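Side-chain contacts in uncharacterized protein (Staphylococcus aureus subsp. aureus, PDB 4H0A), which is of unknown function but belongs to the CAP family of cysteine-rich secretory proteins, pairing a CAP domain with a CAP-associated N-terminal region: residues A[277-280]-A[284-287]; A[142-147]-A[289-294]; A[168-173]-A[178-183]; A[237-242]-A[313-318]. All blocks are in the same frame, centred on the assembly; numbering follows the deposited sequence.

Contact 1 (A[277-280]-A[284-287]); sequences YAFN and TLIH
The Phe279 ring carries Leu285 over one face and meets Thr284 at its edge. Leu285 CD1 stands 3.9 Å from the centroid of the Phe279 ring and 26° off its normal, a CH-pi contact over the face. The methyl is shifted toward the rim, where Leu285 CD1 comes within 3.5 Å of Phe279 CD2. On the same face the helix backbone closes in, with Leu285 CA 3.6 Å from Phe279 CD1. At the edge, in the ring plane, Thr284 CG2 lies 3.9 Å from Phe279 CD1. The backbone N of Tyr277 is also at the ring edge.

The two large side chains cross at about a right angle. Leu285 runs its CG away from the backbone N (chi1 174°), which lets CD1 reach over the ring. In Thr284 the methyl turns to the ring, while OG1 hydrogen-bonds to Asp281 OD1.

The contact closes the turn between strand 270-277 and helix 282-290 of the CAP domain: the loop folds Phe279 back onto the helix. Tyr316 of strand 315-322 touches both Phe279 and Leu285, and Leu209 of helix 201-219 also packs on Leu285.

No hydrogen bond joins the two segments. Their hold on each other is apolar, a buried ring against methyls and helix backbone, and it should rest on dispersion and the exclusion of water.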
loop_
_atom_site.group_PDB
_atom_site.type_symbol
_atom_site.label_atom_id
_atom_site.label_comp_id
_atom_site.label_asym_id
_atom_site.label_seq_id
_atom_site.Cartn_x
_atom_site.Cartn_y
_atom_site.Cartn_z
ATOM N N TYR A 277 -0.788 10.255 7.758
ATOM C CA TYR A 277 0.472 10.791 8.299
ATOM C C TYR A 277 1.464 9.684 8.721
ATOM O O TYR A 277 1.068 8.660 9.267
ATOM C CB TYR A 277 0.181 11.703 9.510
ATOM C CG TYR A 277 1.433 12.249 10.170
ATOM C CD1 TYR A 277 2.336 13.029 9.455
ATOM C CD2 TYR A 277 1.745 11.937 11.489
ATOM C CE1 TYR A 277 3.510 13.503 10.041
ATOM C CE2 TYR A 277 2.910 12.413 12.090
ATOM C CZ TYR A 277 3.795 13.194 11.360
ATOM O OH TYR A 277 4.955 13.679 11.924
ATOM N N ALA A 278 2.758 9.921 8.462
ATOM C CA ALA A 278 3.900 9.082 8.844
ATOM C C ALA A 278 3.953 7.711 8.143
ATOM O O ALA A 278 4.740 6.860 8.578
ATOM C CB ALA A 278 3.924 8.885 10.359
ATOM N N PHE A 279 3.195 7.506 7.038
ATOM C CA PHE A 279 3.211 6.223 6.334
ATOM C C PHE A 279 4.470 6.105 5.477
ATOM O O PHE A 279 4.961 7.102 4.956
ATOM C CB PHE A 279 1.945 6.039 5.482
ATOM C CG PHE A 279 0.721 5.761 6.323
ATOM C CD1 PHE A 279 0.390 4.466 6.686
ATOM C CD2 PHE A 279 -0.079 6.798 6.782
ATOM C CE1 PHE A 279 -0.732 4.209 7.481
ATOM C CE2 PHE A 279 -1.198 6.539 7.577
ATOM C CZ PHE A 279 -1.515 5.247 7.925
ATOM N N ASN A 280 5.007 4.886 5.372
ATOM C CA ASN A 280 6.229 4.588 4.614
ATOM C C ASN A 280 5.953 4.015 3.232
ATOM O O ASN A 280 6.855 4.015 2.398
ATOM C CB ASN A 280 7.076 3.563 5.387
ATOM C CG ASN A 280 7.605 4.088 6.694
ATOM O OD1 ASN A 280 7.956 5.267 6.813
ATOM N ND2 ASN A 280 7.698 3.225 7.701
ATOM N N THR A 284 0.446 0.035 3.000
ATOM C CA THR A 284 0.080 0.263 4.406
ATOM C C THR A 284 -0.923 1.404 4.518
ATOM O O THR A 284 -1.892 1.293 5.263
ATOM C CB THR A 284 1.314 0.548 5.276
ATOM O OG1 THR A 284 2.255 -0.493 5.064
ATOM C CG2 THR A 284 0.975 0.629 6.760
ATOM N N LEU A 285 -0.678 2.502 3.813
ATOM C CA LEU A 285 -1.598 3.642 3.802
ATOM C C LEU A 285 -3.006 3.237 3.330
ATOM O O LEU A 285 -3.984 3.630 3.951
ATOM C CB LEU A 285 -1.057 4.740 2.861
ATOM C CG LEU A 285 -2.006 5.919 2.654
ATOM C CD1 LEU A 285 -2.056 6.813 3.878
ATOM C CD2 LEU A 285 -1.648 6.636 1.457
ATOM N N ILE A 286 -3.099 2.518 2.199
ATOM C CA ILE A 286 -4.386 2.083 1.635
ATOM C C ILE A 286 -5.100 1.158 2.622
ATOM O O ILE A 286 -6.307 1.296 2.797
ATOM C CB ILE A 286 -4.188 1.424 0.248
ATOM C CG1 ILE A 286 -3.800 2.518 -0.785
ATOM C CG2 ILE A 286 -5.450 0.626 -0.199
ATOM C CD1 ILE A 286 -4.980 3.355 -1.346
ATOM N N HIS A 287 -4.364 0.253 3.285
ATOM C CA HIS A 287 -4.958 -0.618 4.301
ATOM C C HIS A 287 -5.630 0.214 5.412
ATOM O O HIS A 287 -6.724 -0.145 5.853
ATOM C CB HIS A 287 -3.904 -1.566 4.911
ATOM C CG HIS A 287 -4.380 -2.252 6.154
ATOM N ND1 HIS A 287 -4.047 -1.777 7.408
ATOM C CD2 HIS A 287 -5.228 -3.297 6.294
ATOM C CE1 HIS A 287 -4.663 -2.568 8.268
ATOM N NE2 HIS A 287 -5.394 -3.490 7.644
#

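Contact 2 (A[142-147]-A[289-294]); sequences LKTQTL and WMNSDI
Thr144 faces Asn291 across a small, buried polar contact between the CAP-associated region and the CAP domain. The first segment begins in helix 139-144 with Leu142, whose carbonyl O accepts a 2.8 Å hydrogen bond from Thr146 OG1. This bond ties the helix end to the chain that follows it.

Thr144, the last residue of that helix, points its side chain at the other segment. Its OG1 lies 3.0 Å from Asn291 OD1. OG1 sits between the backbone N and the carbonyl carbon (chi1 71°), where it also bonds to Glu140 O and His287 NE2. The hydroxyl has one proton and more than one possible acceptor, Glu140 O among them, which leaves its bond to Asn291 OD1 only possible. The Asn291 amide comes from the opposite direction. Its OD1 also presses on the carbon side of the threonine, 3.2 Å from both Thr144 CB and Thr144 CG2.

Gln145 follows and leaves the helical conformation.

Asn291, just past helix 282-290, is anchored by ND2 on His287 O. That bond fixes the amide with OD1 toward Thr144. The buried hydroxyl and the amide N-H thus each have a partner, and OD1 remains one of the options for the hydroxyl proton.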
loop_
_atom_site.group_PDB
_atom_site.type_symbol
_atom_site.label_atom_id
_atom_site.label_comp_id
_atom_site.label_asym_id
_atom_site.label_seq_id
_atom_site.Cartn_x
_atom_site.Cartn_y
_atom_site.Cartn_z
ATOM N N LEU A 142 -4.531 -8.486 12.859
ATOM C CA LEU A 142 -4.659 -9.937 12.652
ATOM C C LEU A 142 -5.761 -10.324 11.681
ATOM O O LEU A 142 -5.639 -11.343 10.992
ATOM C CB LEU A 142 -4.937 -10.652 13.981
ATOM C CG LEU A 142 -3.778 -10.686 14.939
ATOM C CD1 LEU A 142 -4.257 -11.016 16.327
ATOM C CD2 LEU A 142 -2.743 -11.707 14.497
ATOM N N LYS A 143 -6.852 -9.559 11.670
ATOM C CA LYS A 143 -8.001 -9.868 10.817
ATOM C C LYS A 143 -7.845 -9.290 9.406
ATOM O O LYS A 143 -8.326 -9.912 8.460
ATOM C CB LYS A 143 -9.309 -9.334 11.441
ATOM C CG LYS A 143 -10.162 -10.398 12.136
ATOM C CD LYS A 143 -9.560 -10.915 13.429
ATOM C CE LYS A 143 -10.528 -11.825 14.143
ATOM N NZ LYS A 143 -9.933 -12.446 15.358
ATOM N N THR A 144 -7.237 -8.097 9.264
ATOM C CA THR A 144 -7.189 -7.405 7.969
ATOM C C THR A 144 -5.792 -7.070 7.423
ATOM O O THR A 144 -5.714 -6.500 6.336
ATOM C CB THR A 144 -8.017 -6.122 8.094
ATOM O OG1 THR A 144 -7.324 -5.181 8.927
ATOM C CG2 THR A 144 -9.440 -6.407 8.633
ATOM N N GLN A 145 -4.715 -7.432 8.129
ATOM C CA GLN A 145 -3.337 -7.191 7.683
ATOM C C GLN A 145 -2.456 -8.331 8.174
ATOM O O GLN A 145 -1.329 -8.097 8.610
ATOM C CB GLN A 145 -2.864 -5.848 8.262
ATOM C CG GLN A 145 -1.798 -5.159 7.446
ATOM C CD GLN A 145 -1.304 -3.892 8.102
ATOM O OE1 GLN A 145 -1.662 -3.548 9.227
ATOM N NE2 GLN A 145 -0.445 -3.180 7.424
ATOM N N THR A 146 -2.986 -9.561 8.133
ATOM C CA THR A 146 -2.352 -10.745 8.714
ATOM C C THR A 146 -0.918 -10.926 8.256
ATOM O O THR A 146 -0.667 -10.932 7.057
ATOM C CB THR A 146 -3.149 -12.003 8.375
ATOM O OG1 THR A 146 -4.536 -11.673 8.391
ATOM C CG2 THR A 146 -2.854 -13.161 9.343
ATOM N N LEU A 147 0.014 -11.079 9.214
ATOM C CA LEU A 147 1.424 -11.342 8.922
ATOM C C LEU A 147 1.618 -12.842 9.050
ATOM O O LEU A 147 1.359 -13.383 10.124
ATOM C CB LEU A 147 2.337 -10.574 9.880
ATOM C CG LEU A 147 3.848 -10.732 9.656
ATOM C CD1 LEU A 147 4.260 -10.273 8.243
ATOM C CD2 LEU A 147 4.630 -9.936 10.686
ATOM N N TRP A 289 -6.803 3.355 5.185
ATOM C CA TRP A 289 -7.998 4.012 4.633
ATOM C C TRP A 289 -9.122 2.992 4.401
ATOM O O TRP A 289 -10.274 3.275 4.732
ATOM C CB TRP A 289 -7.670 4.760 3.330
ATOM C CG TRP A 289 -6.846 5.999 3.519
ATOM C CD1 TRP A 289 -6.403 6.526 4.697
ATOM C CD2 TRP A 289 -6.331 6.843 2.485
ATOM N NE1 TRP A 289 -5.679 7.668 4.460
ATOM C CE2 TRP A 289 -5.580 7.863 3.109
ATOM C CE3 TRP A 289 -6.428 6.838 1.086
ATOM C CZ2 TRP A 289 -4.968 8.891 2.383
ATOM C CZ3 TRP A 289 -5.828 7.862 0.370
ATOM C CH2 TRP A 289 -5.106 8.870 1.017
HETATM N N MSE A 290 -8.786 1.797 3.888
HETATM C CA MSE A 290 -9.772 0.731 3.648
HETATM C C MSE A 290 -10.413 0.228 4.964
HETATM O O MSE A 290 -11.521 -0.301 4.919
HETATM C CB MSE A 290 -9.122 -0.475 2.923
HETATM C CG MSE A 290 -8.727 -0.226 1.448
HETATM SE SE MSE A 290 -10.228 -0.012 0.266
HETATM C CE MSE A 290 -11.138 -1.692 0.516
ATOM N N ASN A 291 -9.726 0.382 6.125
ATOM C CA ASN A 291 -10.245 -0.086 7.422
ATOM C C ASN A 291 -10.832 1.061 8.269
ATOM O O ASN A 291 -11.091 0.880 9.459
ATOM C CB ASN A 291 -9.158 -0.852 8.167
ATOM C CG ASN A 291 -8.942 -2.211 7.548
ATOM O OD1 ASN A 291 -9.408 -3.214 8.063
ATOM N ND2 ASN A 291 -8.297 -2.282 6.390
ATOM N N SER A 292 -11.120 2.205 7.625
ATOM C CA SER A 292 -11.805 3.350 8.207
ATOM C C SER A 292 -13.027 3.583 7.334
ATOM O O SER A 292 -12.858 3.910 6.161
ATOM C CB SER A 292 -10.883 4.564 8.245
ATOM O OG SER A 292 -11.605 5.753 8.521
ATOM N N ASP A 293 -14.246 3.337 7.861
ATOM C CA ASP A 293 -15.497 3.445 7.095
ATOM C C ASP A 293 -15.603 4.745 6.294
ATOM O O ASP A 293 -15.953 4.709 5.110
ATOM C CB ASP A 293 -16.713 3.339 8.034
ATOM C CG ASP A 293 -18.047 3.444 7.314
ATOM O OD1 ASP A 293 -18.315 2.595 6.432
ATOM O OD2 ASP A 293 -18.809 4.394 7.610
ATOM N N ILE A 294 -15.280 5.880 6.929
ATOM C CA ILE A 294 -15.382 7.186 6.277
ATOM C C ILE A 294 -14.367 7.270 5.103
ATOM O O ILE A 294 -14.748 7.691 4.010
ATOM C CB ILE A 294 -15.184 8.339 7.303
ATOM C CG1 ILE A 294 -16.251 8.310 8.440
ATOM C CG2 ILE A 294 -15.175 9.697 6.611
ATOM C CD1 ILE A 294 -17.730 8.472 8.008
#

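Contact 3 (A[168-173]-A[178-183]); sequences SVRFLT and ADIEPY. With EDO (1,2-ethanediol), chain C.
Ile180 puts its CD1 methyl over one face of the Arg170 guanidinium and beside Leu172. The second segment reaches this point through the last turn of helix 174-180, starting at Ala178. At Ile180 the side chain points to strand 166-172. Its CD1 lies 3.6 Å from Arg170 NH1 and 3.6 Å from Arg170 CZ, shifted toward the rim of the flat group. Ile180 CG2 is farther, 4.1 Å from Arg170 NH2. The same CD1 meets Leu172 CD1 at 4.2 Å. Glu181 then leaves the helix with positive phi, and Pro182 follows, turned toward the strand.

Arg170 comes from the opposite direction. Its chain is bent at chi3 (65°), which lays the guanidinium under the methyl. NH1 forms a salt bridge with Asp281 OD2, and NE bonds to Gln156 OE1. A 1,2-ethanediol, probably from the crystallisation liquor, sits at the edge: Arg170 NH1 donates to EDO O1 at 3.0 Å, with an angle of 156° at the hydrogen.

The contact folds helix 174-180 back onto strand 166-172, the strand just before it, in the antiparallel sheet. A buried charge here has an apolar lid on one face and polar partners around its rim. Asp281 would be expected to offset that charge.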
loop_
_atom_site.group_PDB
_atom_site.type_symbol
_atom_site.label_atom_id
_atom_site.label_comp_id
_atom_site.label_asym_id
_atom_site.label_seq_id
_atom_site.Cartn_x
_atom_site.Cartn_y
_atom_site.Cartn_z
ATOM N N SER A 168 -5.390 -8.136 -1.517
ATOM C CA SER A 168 -4.042 -8.114 -2.062
ATOM C C SER A 168 -3.105 -8.850 -1.120
ATOM O O SER A 168 -3.471 -9.111 0.029
ATOM C CB SER A 168 -3.595 -6.659 -2.233
ATOM O OG SER A 168 -3.728 -5.922 -1.030
ATOM N N VAL A 169 -1.928 -9.230 -1.607
ATOM C CA VAL A 169 -0.922 -9.909 -0.783
ATOM C C VAL A 169 0.430 -9.297 -1.069
ATOM O O VAL A 169 0.745 -9.027 -2.230
ATOM C CB VAL A 169 -0.878 -11.441 -1.020
ATOM C CG1 VAL A 169 0.178 -12.107 -0.129
ATOM C CG2 VAL A 169 -2.252 -12.076 -0.809
ATOM N N ARG A 170 1.242 -9.096 -0.026
ATOM C CA ARG A 170 2.614 -8.652 -0.200
ATOM C C ARG A 170 3.512 -9.706 0.386
ATOM O O ARG A 170 3.439 -9.946 1.591
ATOM C CB ARG A 170 2.907 -7.280 0.433
ATOM C CG ARG A 170 4.420 -6.939 0.419
ATOM C CD ARG A 170 4.680 -5.455 0.487
ATOM N NE ARG A 170 4.228 -4.886 1.755
ATOM C CZ ARG A 170 4.116 -3.584 1.998
ATOM N NH1 ARG A 170 4.451 -2.693 1.068
ATOM N NH2 ARG A 170 3.683 -3.159 3.176
ATOM N N PHE A 171 4.326 -10.370 -0.457
ATOM C CA PHE A 171 5.323 -11.327 0.027
ATOM C C PHE A 171 6.599 -10.536 0.211
ATOM O O PHE A 171 6.944 -9.767 -0.691
ATOM C CB PHE A 171 5.513 -12.493 -0.940
ATOM C CG PHE A 171 4.374 -13.483 -0.926
ATOM C CD1 PHE A 171 3.306 -13.345 -1.797
ATOM C CD2 PHE A 171 4.408 -14.596 -0.091
ATOM C CE1 PHE A 171 2.277 -14.286 -1.816
ATOM C CE2 PHE A 171 3.379 -15.534 -0.112
ATOM C CZ PHE A 171 2.318 -15.372 -0.971
ATOM N N LEU A 172 7.290 -10.674 1.351
ATOM C CA LEU A 172 8.509 -9.893 1.573
ATOM C C LEU A 172 9.446 -10.545 2.582
ATOM O O LEU A 172 9.041 -11.408 3.357
ATOM C CB LEU A 172 8.173 -8.448 2.016
ATOM C CG LEU A 172 7.672 -8.192 3.462
ATOM C CD1 LEU A 172 7.362 -6.714 3.652
ATOM C CD2 LEU A 172 6.421 -9.016 3.794
ATOM N N THR A 173 10.716 -10.120 2.553
ATOM C CA THR A 173 11.724 -10.636 3.473
ATOM C C THR A 173 11.631 -9.922 4.808
ATOM O O THR A 173 11.050 -8.843 4.906
ATOM C CB THR A 173 13.133 -10.470 2.896
ATOM O OG1 THR A 173 13.425 -9.078 2.798
ATOM C CG2 THR A 173 13.292 -11.142 1.539
ATOM N N ALA A 178 11.303 -5.087 8.432
ATOM C CA ALA A 178 11.909 -4.203 9.448
ATOM C C ALA A 178 12.024 -2.759 8.934
ATOM O O ALA A 178 11.835 -1.810 9.694
ATOM C CB ALA A 178 13.290 -4.705 9.837
ATOM N N ASP A 179 12.328 -2.597 7.645
ATOM C CA ASP A 179 12.452 -1.280 7.039
ATOM C C ASP A 179 11.071 -0.590 6.936
ATOM O O ASP A 179 10.948 0.562 7.347
ATOM C CB ASP A 179 13.116 -1.415 5.669
ATOM C CG ASP A 179 13.583 -0.105 5.086
ATOM O OD1 ASP A 179 12.785 0.549 4.395
ATOM O OD2 ASP A 179 14.759 0.253 5.307
ATOM N N ILE A 180 10.036 -1.290 6.438
ATOM C CA ILE A 180 8.684 -0.719 6.339
ATOM C C ILE A 180 8.112 -0.487 7.732
ATOM O O ILE A 180 7.502 0.558 7.953
ATOM C CB ILE A 180 7.712 -1.610 5.502
ATOM C CG1 ILE A 180 8.148 -1.644 4.044
ATOM C CG2 ILE A 180 6.245 -1.110 5.626
ATOM C CD1 ILE A 180 7.362 -2.593 3.153
ATOM N N GLU A 181 8.290 -1.464 8.657
ATOM C CA GLU A 181 7.750 -1.427 10.023
ATOM C C GLU A 181 6.221 -1.181 9.973
ATOM O O GLU A 181 5.748 -0.149 10.446
ATOM C CB GLU A 181 8.494 -0.338 10.827
ATOM C CG GLU A 181 8.268 -0.378 12.327
ATOM C CD GLU A 181 8.916 0.785 13.054
ATOM O OE1 GLU A 181 10.087 1.103 12.743
ATOM O OE2 GLU A 181 8.258 1.370 13.944
ATOM N N PRO A 182 5.434 -2.078 9.332
ATOM C CA PRO A 182 3.987 -1.812 9.198
ATOM C C PRO A 182 3.152 -2.055 10.457
ATOM O O PRO A 182 1.957 -1.751 10.440
ATOM C CB PRO A 182 3.545 -2.734 8.055
ATOM C CG PRO A 182 4.660 -3.689 7.820
ATOM C CD PRO A 182 5.818 -3.357 8.704
ATOM N N TYR A 183 3.750 -2.590 11.536
ATOM C CA TYR A 183 3.058 -2.832 12.795
ATOM C C TYR A 183 3.802 -2.141 13.922
ATOM O O TYR A 183 4.971 -1.765 13.772
ATOM C CB TYR A 183 2.951 -4.335 13.075
ATOM C CG TYR A 183 2.507 -5.150 11.885
ATOM C CD1 TYR A 183 1.162 -5.279 11.567
ATOM C CD2 TYR A 183 3.434 -5.784 11.065
ATOM C CE1 TYR A 183 0.746 -6.022 10.467
ATOM C CE2 TYR A 183 3.030 -6.531 9.961
ATOM C CZ TYR A 183 1.684 -6.648 9.667
ATOM O OH TYR A 183 1.297 -7.417 8.599
HETATM C C1 EDO C . 5.426 -1.454 -2.026
HETATM O O1 EDO C . 5.283 -2.842 -1.781
HETATM C C2 EDO C . 6.932 -1.165 -1.788
HETATM O O2 EDO C . 7.205 0.207 -1.946
#

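Contact 4 (A[237-242]-A[313-318]); sequences NNLYEA and RDYYSL
Leu239 of helix 229-242 packs on Tyr315 of strand 315-322. This is helix-on-sheet packing within the CAP domain, an alpha-beta-alpha sandwich. Helix 229-242 covers one face of the sheet. Tyr316 and Leu318 turn to the other face, where helices 201-219 and 282-290 lie.

The tight part is apolar. Leu239 carries its CG anti to the backbone N (chi1 -165°), which extends the side chain toward the strand. Both methyls come to Tyr315 CB from one side: Leu239 CD1 is 3.7 Å from it and Leu239 CD2 3.9 Å. The leucine leans on the root of the tyrosine, and Leu239 CD1 is still 4.0 Å from Tyr315 CD1. Asp310 and Met312 of strand 306-312 and Phe252 of a loop also touch Leu239.

The looser part lies on Ser317, the nearest strand residue by backbone. Its hydroxyl is engaged with Gln273 NE2 on the adjacent strand.

Toward solvent the helix presents Tyr240 and Glu241, both exposed and without a share in the contact. Tyr315 is itself only partly exposed, and its ring meets that of Tyr277 at about 45°. At the loose end Leu239 CD2 comes no nearer to Ser317 CB than 4.4 Å.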
loop_
_atom_site.group_PDB
_atom_site.type_symbol
_atom_site.label_atom_id
_atom_site.label_comp_id
_atom_site.label_asym_id
_atom_site.label_seq_id
_atom_site.Cartn_x
_atom_site.Cartn_y
_atom_site.Cartn_z
ATOM N N ASN A 237 -1.000 22.327 -2.498
ATOM C CA ASN A 237 -1.089 23.590 -1.745
ATOM C C ASN A 237 -1.725 23.379 -0.401
ATOM O O ASN A 237 -1.265 23.960 0.585
ATOM C CB ASN A 237 -1.894 24.658 -2.505
ATOM C CG ASN A 237 -1.079 25.438 -3.486
ATOM O OD1 ASN A 237 0.145 25.510 -3.386
ATOM N ND2 ASN A 237 -1.729 26.054 -4.453
ATOM N N ASN A 238 -2.779 22.558 -0.343
ATOM C CA ASN A 238 -3.471 22.280 0.915
ATOM C C ASN A 238 -2.519 21.582 1.875
ATOM O O ASN A 238 -2.459 21.934 3.050
ATOM C CB ASN A 238 -4.727 21.427 0.675
ATOM C CG ASN A 238 -5.672 21.341 1.838
ATOM O OD1 ASN A 238 -5.591 22.099 2.812
ATOM N ND2 ASN A 238 -6.635 20.443 1.731
ATOM N N LEU A 239 -1.711 20.664 1.353
ATOM C CA LEU A 239 -0.756 19.938 2.178
ATOM C C LEU A 239 0.378 20.835 2.649
ATOM O O LEU A 239 0.744 20.796 3.823
ATOM C CB LEU A 239 -0.189 18.752 1.396
ATOM C CG LEU A 239 0.530 17.697 2.199
ATOM C CD1 LEU A 239 -0.326 17.236 3.368
ATOM C CD2 LEU A 239 0.863 16.505 1.321
ATOM N N TYR A 240 0.921 21.652 1.736
ATOM C CA TYR A 240 1.981 22.606 2.053
ATOM C C TYR A 240 1.491 23.639 3.084
ATOM O O TYR A 240 2.210 23.923 4.044
ATOM C CB TYR A 240 2.450 23.315 0.771
ATOM C CG TYR A 240 3.702 24.139 0.957
ATOM C CD1 TYR A 240 3.633 25.460 1.378
ATOM C CD2 TYR A 240 4.958 23.601 0.696
ATOM C CE1 TYR A 240 4.783 26.222 1.562
ATOM C CE2 TYR A 240 6.118 24.355 0.866
ATOM C CZ TYR A 240 6.026 25.673 1.283
ATOM O OH TYR A 240 7.178 26.410 1.447
ATOM N N GLU A 241 0.273 24.190 2.891
ATOM C CA GLU A 241 -0.298 25.186 3.814
ATOM C C GLU A 241 -0.642 24.576 5.170
ATOM O O GLU A 241 -0.531 25.268 6.180
ATOM C CB GLU A 241 -1.556 25.859 3.227
ATOM C CG GLU A 241 -1.251 26.934 2.195
ATOM C CD GLU A 241 -0.824 28.269 2.780
ATOM O OE1 GLU A 241 -1.642 28.901 3.487
ATOM O OE2 GLU A 241 0.325 28.693 2.517
ATOM N N ALA A 242 -1.085 23.306 5.199
ATOM C CA ALA A 242 -1.446 22.631 6.449
ATOM C C ALA A 242 -0.219 22.389 7.346
ATOM O O ALA A 242 -0.359 22.438 8.571
ATOM C CB ALA A 242 -2.140 21.310 6.153
ATOM N N ARG A 313 7.029 13.773 2.045
ATOM C CA ARG A 313 7.689 13.257 3.237
ATOM C C ARG A 313 6.760 12.246 3.932
ATOM O O ARG A 313 6.472 11.201 3.333
ATOM C CB ARG A 313 8.166 14.401 4.168
ATOM N N ASP A 314 6.230 12.583 5.121
ATOM C CA ASP A 314 5.395 11.694 5.915
ATOM C C ASP A 314 3.903 11.754 5.534
ATOM O O ASP A 314 3.158 10.872 5.964
ATOM C CB ASP A 314 5.578 12.061 7.404
ATOM C CG ASP A 314 6.840 11.493 8.026
ATOM O OD1 ASP A 314 7.793 11.185 7.271
ATOM O OD2 ASP A 314 6.882 11.368 9.273
ATOM N N TYR A 315 3.457 12.748 4.734
ATOM C CA TYR A 315 2.036 12.907 4.431
ATOM C C TYR A 315 1.588 12.394 3.055
ATOM O O TYR A 315 2.311 12.508 2.070
ATOM C CB TYR A 315 1.640 14.377 4.525
ATOM C CG TYR A 315 1.514 14.917 5.933
ATOM C CD1 TYR A 315 0.277 14.990 6.565
ATOM C CD2 TYR A 315 2.612 15.454 6.595
ATOM C CE1 TYR A 315 0.143 15.534 7.842
ATOM C CE2 TYR A 315 2.493 16.004 7.871
ATOM C CZ TYR A 315 1.254 16.049 8.491
ATOM O OH TYR A 315 1.107 16.569 9.761
ATOM N N TYR A 316 0.338 11.908 3.007
ATOM C CA TYR A 316 -0.360 11.445 1.814
ATOM C C TYR A 316 -1.719 12.109 1.777
ATOM O O TYR A 316 -2.445 11.989 2.745
ATOM C CB TYR A 316 -0.532 9.922 1.852
ATOM C CG TYR A 316 0.702 9.128 1.485
ATOM C CD1 TYR A 316 1.689 8.862 2.431
ATOM C CD2 TYR A 316 0.818 8.525 0.241
ATOM C CE1 TYR A 316 2.789 8.065 2.121
ATOM C CE2 TYR A 316 1.911 7.726 -0.080
ATOM C CZ TYR A 316 2.895 7.494 0.864
ATOM O OH TYR A 316 3.958 6.693 0.520
ATOM N N SER A 317 -2.073 12.798 0.691
ATOM C CA SER A 317 -3.383 13.448 0.554
ATOM C C SER A 317 -4.005 13.058 -0.774
ATOM O O SER A 317 -3.303 13.082 -1.779
ATOM C CB SER A 317 -3.236 14.962 0.636
ATOM O OG SER A 317 -4.431 15.619 0.246
ATOM N N LEU A 318 -5.308 12.705 -0.791
ATOM C CA LEU A 318 -6.010 12.345 -2.027
ATOM C C LEU A 318 -7.388 12.975 -2.021
ATOM O O LEU A 318 -8.218 12.631 -1.179
ATOM C CB LEU A 318 -6.109 10.816 -2.177
ATOM C CG LEU A 318 -6.565 10.278 -3.547
ATOM C CD1 LEU A 318 -5.611 10.723 -4.682
ATOM C CD2 LEU A 318 -6.651 8.763 -3.529
#

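Contacts 1 and 2 share helix 282-290, and their centres are about 12 Å apart. Contact 3 meets contact 1 where Asn280 ND2 lies 2.7 Å from Ile180 O, a second link between the CAP-associated region and the CAP domain. Contact 3 also reaches contact 2, with Tyr183 OH 2.7 Å from Gln145 O. Contact 4 is tied to contact 1 by packing, with Tyr277 CE1 3.6 Å from Asp314 CB. It also touches contact 2, where Trp289 CH2 is 3.9 Å from Leu318 CB. It is far from contact 3, with centres about 24 Å apart. The bound 1,2-ethanediol belongs to contact 3, where Asn71 ND2 also holds it.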